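Local coordinates for shikimate dehydrogenase (NADP(+)) (Thermotoga maritima, PDB 3U62), which probably catalyses the reversible NADPH-linked reduction of 3-dehydroshikimate to shikimate, a step of chorismate and aromatic amino acid biosynthesis, at residues E35-E40 with I60-R65; I79-C84 with A119-I124. One frame throughout, in Å; residues are numbered along the deposited sequence.

Contact 1: residues E35-E40 with I60-R65. With SO4 (sulfate ion), chain C.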
# COMPACT_ATOMS: atom_id res chain seq x y z
N GLU A 35 14.25 3.98 9.64
CA GLU A 35 15.49 4.28 8.95
C GLU A 35 15.17 5.00 7.64
O GLU A 35 14.75 4.37 6.66
CB GLU A 35 16.28 2.99 8.67
CG GLU A 35 16.59 2.13 9.91
CD GLU A 35 17.86 2.54 10.64
OE1 GLU A 35 18.48 3.56 10.28
OE2 GLU A 35 18.26 1.82 11.59
N GLU A 36 15.34 6.32 7.64
CA GLU A 36 15.10 7.12 6.45
C GLU A 36 16.35 7.13 5.57
O GLU A 36 17.30 7.89 5.82
CB GLU A 36 14.66 8.54 6.81
CG GLU A 36 13.95 9.27 5.67
CD GLU A 36 13.31 10.57 6.13
OE1 GLU A 36 14.03 11.59 6.22
OE2 GLU A 36 12.09 10.58 6.39
N ILE A 37 16.35 6.28 4.55
CA ILE A 37 17.51 6.06 3.70
C ILE A 37 17.26 6.64 2.31
O ILE A 37 16.31 6.24 1.64
CB ILE A 37 17.83 4.54 3.57
CG1 ILE A 37 17.92 3.89 4.96
CG2 ILE A 37 19.13 4.33 2.78
CD1 ILE A 37 17.77 2.38 4.96
N PRO A 38 18.09 7.60 1.88
CA PRO A 38 17.96 8.11 0.52
C PRO A 38 18.36 7.05 -0.52
O PRO A 38 19.22 6.21 -0.23
CB PRO A 38 18.93 9.30 0.49
CG PRO A 38 19.92 9.02 1.56
CD PRO A 38 19.16 8.29 2.63
N PRO A 39 17.73 7.07 -1.71
CA PRO A 39 18.01 6.10 -2.77
C PRO A 39 19.50 5.96 -3.09
O PRO A 39 19.97 4.84 -3.34
CB PRO A 39 17.26 6.67 -3.97
CG PRO A 39 16.13 7.43 -3.38
CD PRO A 39 16.66 8.01 -2.10
N GLU A 40 20.22 7.07 -3.08
CA GLU A 40 21.65 7.09 -3.39
C GLU A 40 22.52 6.38 -2.34
O GLU A 40 23.66 6.00 -2.63
CB GLU A 40 22.14 8.53 -3.63
CG GLU A 40 22.04 9.47 -2.42
CD GLU A 40 20.72 10.24 -2.34
OE1 GLU A 40 19.71 9.78 -2.92
OE2 GLU A 40 20.70 11.30 -1.68
N ILE A 60 7.91 3.34 0.11
CA ILE A 60 8.52 4.11 -0.98
C ILE A 60 9.83 4.76 -0.53
O ILE A 60 9.94 5.23 0.60
CB ILE A 60 7.55 5.19 -1.55
CG1 ILE A 60 7.07 6.14 -0.44
CG2 ILE A 60 6.38 4.52 -2.27
CD1 ILE A 60 6.55 7.48 -0.96
N PRO A 61 10.84 4.79 -1.42
CA PRO A 61 10.86 4.22 -2.77
C PRO A 61 11.67 2.93 -2.86
O PRO A 61 12.41 2.72 -3.82
CB PRO A 61 11.57 5.32 -3.57
CG PRO A 61 12.55 5.93 -2.58
CD PRO A 61 12.06 5.58 -1.17
N HIS A 62 11.52 2.06 -1.86
CA HIS A 62 12.43 0.93 -1.69
C HIS A 62 11.83 -0.47 -1.81
O HIS A 62 12.55 -1.46 -1.66
CB HIS A 62 13.16 1.04 -0.34
CG HIS A 62 14.03 2.25 -0.23
ND1 HIS A 62 14.34 2.84 0.98
CD2 HIS A 62 14.68 2.97 -1.18
CE1 HIS A 62 15.14 3.87 0.77
NE2 HIS A 62 15.35 3.98 -0.53
N LYS A 63 10.53 -0.56 -2.07
CA LYS A 63 9.86 -1.87 -2.12
C LYS A 63 10.40 -2.79 -3.22
O LYS A 63 10.65 -3.97 -2.98
CB LYS A 63 8.34 -1.72 -2.23
CG LYS A 63 7.68 -1.10 -1.00
CD LYS A 63 6.16 -1.20 -1.04
CE LYS A 63 5.55 -0.38 -2.18
NZ LYS A 63 5.87 1.08 -2.08
N GLU A 64 10.58 -2.24 -4.42
CA GLU A 64 11.20 -2.98 -5.51
C GLU A 64 12.70 -3.12 -5.27
O GLU A 64 13.27 -4.19 -5.51
CB GLU A 64 10.93 -2.29 -6.86
CG GLU A 64 11.25 -3.13 -8.10
CD GLU A 64 12.74 -3.17 -8.45
OE1 GLU A 64 13.43 -2.14 -8.26
OE2 GLU A 64 13.21 -4.23 -8.92
N ARG A 65 13.32 -2.05 -4.79
CA ARG A 65 14.77 -1.98 -4.60
C ARG A 65 15.32 -3.05 -3.66
O ARG A 65 16.39 -3.61 -3.90
CB ARG A 65 15.15 -0.59 -4.08
CG ARG A 65 16.54 -0.11 -4.48
CD ARG A 65 16.88 1.21 -3.80
NE ARG A 65 15.86 2.24 -4.01
CZ ARG A 65 15.84 3.10 -5.02
NH1 ARG A 65 16.79 3.07 -5.95
NH2 ARG A 65 14.86 3.99 -5.12
S SO4 C . 8.46 1.44 -4.54
O1 SO4 C . 8.77 2.77 -5.06
O2 SO4 C . 9.39 0.46 -5.11
O3 SO4 C . 7.09 1.08 -4.90
O4 SO4 C . 8.58 1.45 -3.08
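The active-site loop that carries Lys63, the predicted proton acceptor, leans with its Pro61, His62 and Arg65 on the segment leaving strand 31-36. Two proline rings meet at about a right angle, Pro39 CG lying 4.0 Å from Pro61 CG. Pro39 CB sits over one face of the Arg65 guanidinium, near its rim and 3.8 Å from NH2. With CG anti to the backbone N (chi1 -151°) and a bend at chi3, Arg65 folds NH2 back to donate to Pro61 O at 3.1 Å, from above the carbonyl plane. The His62 ring turns its edge to Ile37 and Pro39, while Pro61, preceded by a cis peptide bond, lays its CD over one face of the ring. In this substrate-binding domain the loop follows strand 55-58 of the mixed sheet, and the backbone amides of Lys63 and Glu64 hold a sulfate ion, probably from the crystallisation liquor. Lys63 N reaches SO4 O4 and Glu64 N reaches SO4 O2, each at 3.0 Å, the latter nearly straight at 169°. The Lys63 chain folds back so that NZ bonds both SO4 O3 and SO4 O4, the latter at 2.9 Å; Gly118 N of the NADP-binding domain is another donor.

Contact 2: residues I79-C84 with A119-I124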
# COMPACT_ATOMS: atom_id res chain seq x y z
N ILE A 79 4.53 -9.30 -8.01
CA ILE A 79 4.22 -7.90 -7.74
C ILE A 79 5.44 -7.00 -7.99
O ILE A 79 5.28 -5.80 -8.22
CB ILE A 79 3.67 -7.72 -6.30
CG1 ILE A 79 2.33 -8.45 -6.17
CG2 ILE A 79 3.49 -6.24 -5.95
CD1 ILE A 79 1.89 -8.69 -4.75
N LYS A 80 6.63 -7.59 -7.97
CA LYS A 80 7.89 -6.84 -8.06
C LYS A 80 8.01 -5.81 -6.93
O LYS A 80 8.46 -4.68 -7.15
CB LYS A 80 8.06 -6.17 -9.43
CG LYS A 80 7.99 -7.10 -10.62
CD LYS A 80 8.22 -6.33 -11.91
CE LYS A 80 7.96 -7.21 -13.12
NZ LYS A 80 8.32 -6.51 -14.39
N ALA A 81 7.60 -6.21 -5.73
CA ALA A 81 7.68 -5.35 -4.55
C ALA A 81 7.68 -6.17 -3.27
O ALA A 81 6.89 -7.10 -3.11
CB ALA A 81 6.53 -4.34 -4.54
N VAL A 82 8.59 -5.81 -2.36
CA VAL A 82 8.65 -6.41 -1.04
C VAL A 82 8.45 -5.31 0.00
O VAL A 82 9.19 -4.33 0.02
CB VAL A 82 10.00 -7.14 -0.81
CG1 VAL A 82 10.23 -7.44 0.67
CG2 VAL A 82 10.07 -8.42 -1.63
N ASN A 83 7.44 -5.47 0.86
CA ASN A 83 7.20 -4.50 1.93
C ASN A 83 7.39 -5.08 3.33
O ASN A 83 7.27 -4.37 4.32
CB ASN A 83 5.80 -3.88 1.81
CG ASN A 83 4.70 -4.81 2.27
OD1 ASN A 83 4.67 -5.98 1.90
ND2 ASN A 83 3.79 -4.29 3.09
N CYS A 84 7.67 -6.38 3.40
CA CYS A 84 7.88 -7.06 4.67
C CYS A 84 9.01 -8.07 4.55
O CYS A 84 8.94 -9.00 3.74
CB CYS A 84 6.59 -7.75 5.14
SG CYS A 84 6.73 -8.60 6.73
N ALA A 119 2.96 -0.02 -4.85
CA ALA A 119 1.62 0.04 -4.29
C ALA A 119 0.57 -0.34 -5.34
O ALA A 119 -0.34 -1.11 -5.06
CB ALA A 119 1.33 1.42 -3.72
N ALA A 120 0.72 0.22 -6.54
CA ALA A 120 -0.18 -0.08 -7.66
C ALA A 120 -0.15 -1.56 -8.02
O ALA A 120 -1.20 -2.17 -8.20
CB ALA A 120 0.18 0.76 -8.86
N ARG A 121 1.06 -2.12 -8.12
CA ARG A 121 1.23 -3.52 -8.50
C ARG A 121 0.63 -4.47 -7.46
O ARG A 121 0.12 -5.54 -7.81
CB ARG A 121 2.70 -3.83 -8.79
CG ARG A 121 3.27 -3.04 -9.97
CD ARG A 121 4.63 -3.56 -10.44
NE ARG A 121 5.68 -3.40 -9.43
CZ ARG A 121 6.46 -2.33 -9.31
NH1 ARG A 121 6.33 -1.30 -10.14
NH2 ARG A 121 7.38 -2.29 -8.36
N ALA A 122 0.68 -4.07 -6.18
CA ALA A 122 0.02 -4.81 -5.11
C ALA A 122 -1.50 -4.75 -5.25
O ALA A 122 -2.18 -5.77 -5.08
CB ALA A 122 0.45 -4.28 -3.75
N VAL A 123 -2.02 -3.57 -5.57
CA VAL A 123 -3.45 -3.37 -5.78
C VAL A 123 -3.94 -4.19 -6.98
O VAL A 123 -4.96 -4.88 -6.88
CB VAL A 123 -3.81 -1.87 -5.94
CG1 VAL A 123 -5.22 -1.68 -6.51
CG2 VAL A 123 -3.68 -1.15 -4.60
N ILE A 124 -3.20 -4.14 -8.09
CA ILE A 124 -3.54 -4.91 -9.29
C ILE A 124 -3.57 -6.41 -8.99
O ILE A 124 -4.51 -7.10 -9.38
CB ILE A 124 -2.59 -4.60 -10.47
CG1 ILE A 124 -2.70 -3.13 -10.89
CG2 ILE A 124 -2.90 -5.50 -11.67
CD1 ILE A 124 -1.47 -2.59 -11.61
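Arg121 reaches from its helix to two successive carbonyls at the end of helix 74-79. Its NE donates to Ile79 O at 2.7 Å, in the guanidinium plane and in the carbonyl plane, with an N-H...O angle of 147°. NH2 donates to Lys80 O at 2.9 Å, but here the donor stands above the carbonyl plane and the oxygen is tilted from the guanidinium plane. The bend at chi3 (-65°) turns the edge bearing NE and NH2 to both oxygens. Lys80 CB packs 3.7 Å from Arg121 NE, and Ile79 lays its CG2 methyl 3.6 Å from Ala122 N and 4.2 Å from Ala122 CB; with CG2 anti to its own backbone N, Ile79 directs this branch onto the helix backbone.

A Schellman motif ends helix 74-79 here and probably helps to set the direction of the two carbonyls. Lys80, with positive phi, is its C-prime residue: Ala81 N bonds to Ala76 O and Lys80 N to Gln77 O. The Lys80 chain runs on, extended, to a salt bridge with Asp149. Trp95 also packs on Ile79, and Asp94, a predicted shikimate ligand, lies against Ala122.

Replacing Arg121 with a leucine would probably leave the carbonyls of Ile79 and Lys80 without these donors and weaken the bridge between the domains. Helix 118-129 belongs to the Rossmann-type NADP-binding domain, so the paired bonds of Arg121, with the packing of Ile79 on Ala122, join it to the substrate-binding domain, and the positive charge of the arginine probably complements the partial negative charge at the C-terminal end of helix 74-79.

How the contacts relate
Contact 1 closes before contact 2 opens along the chain, and their centres lie 14 Å apart. Contact 1 stays within the substrate-binding domain, where the chain leaves the parallel strands 31-36 and 55-58 of the mixed sheet, whereas contact 2 spans from that domain to helix 118-129 of the NADP-binding domain. They meet directly: Lys63 O lies 2.8 Å from Val82 N, a probable hydrogen bond, while Glu64 packs on Lys80 and Arg121, and Lys63 CE approaches Ala119 N. The loop with the predicted proton acceptor thus lies between the segment after strand 31-36 and the start of helix 118-129, consistent with a catalytic cleft between substrate and cofactor domains.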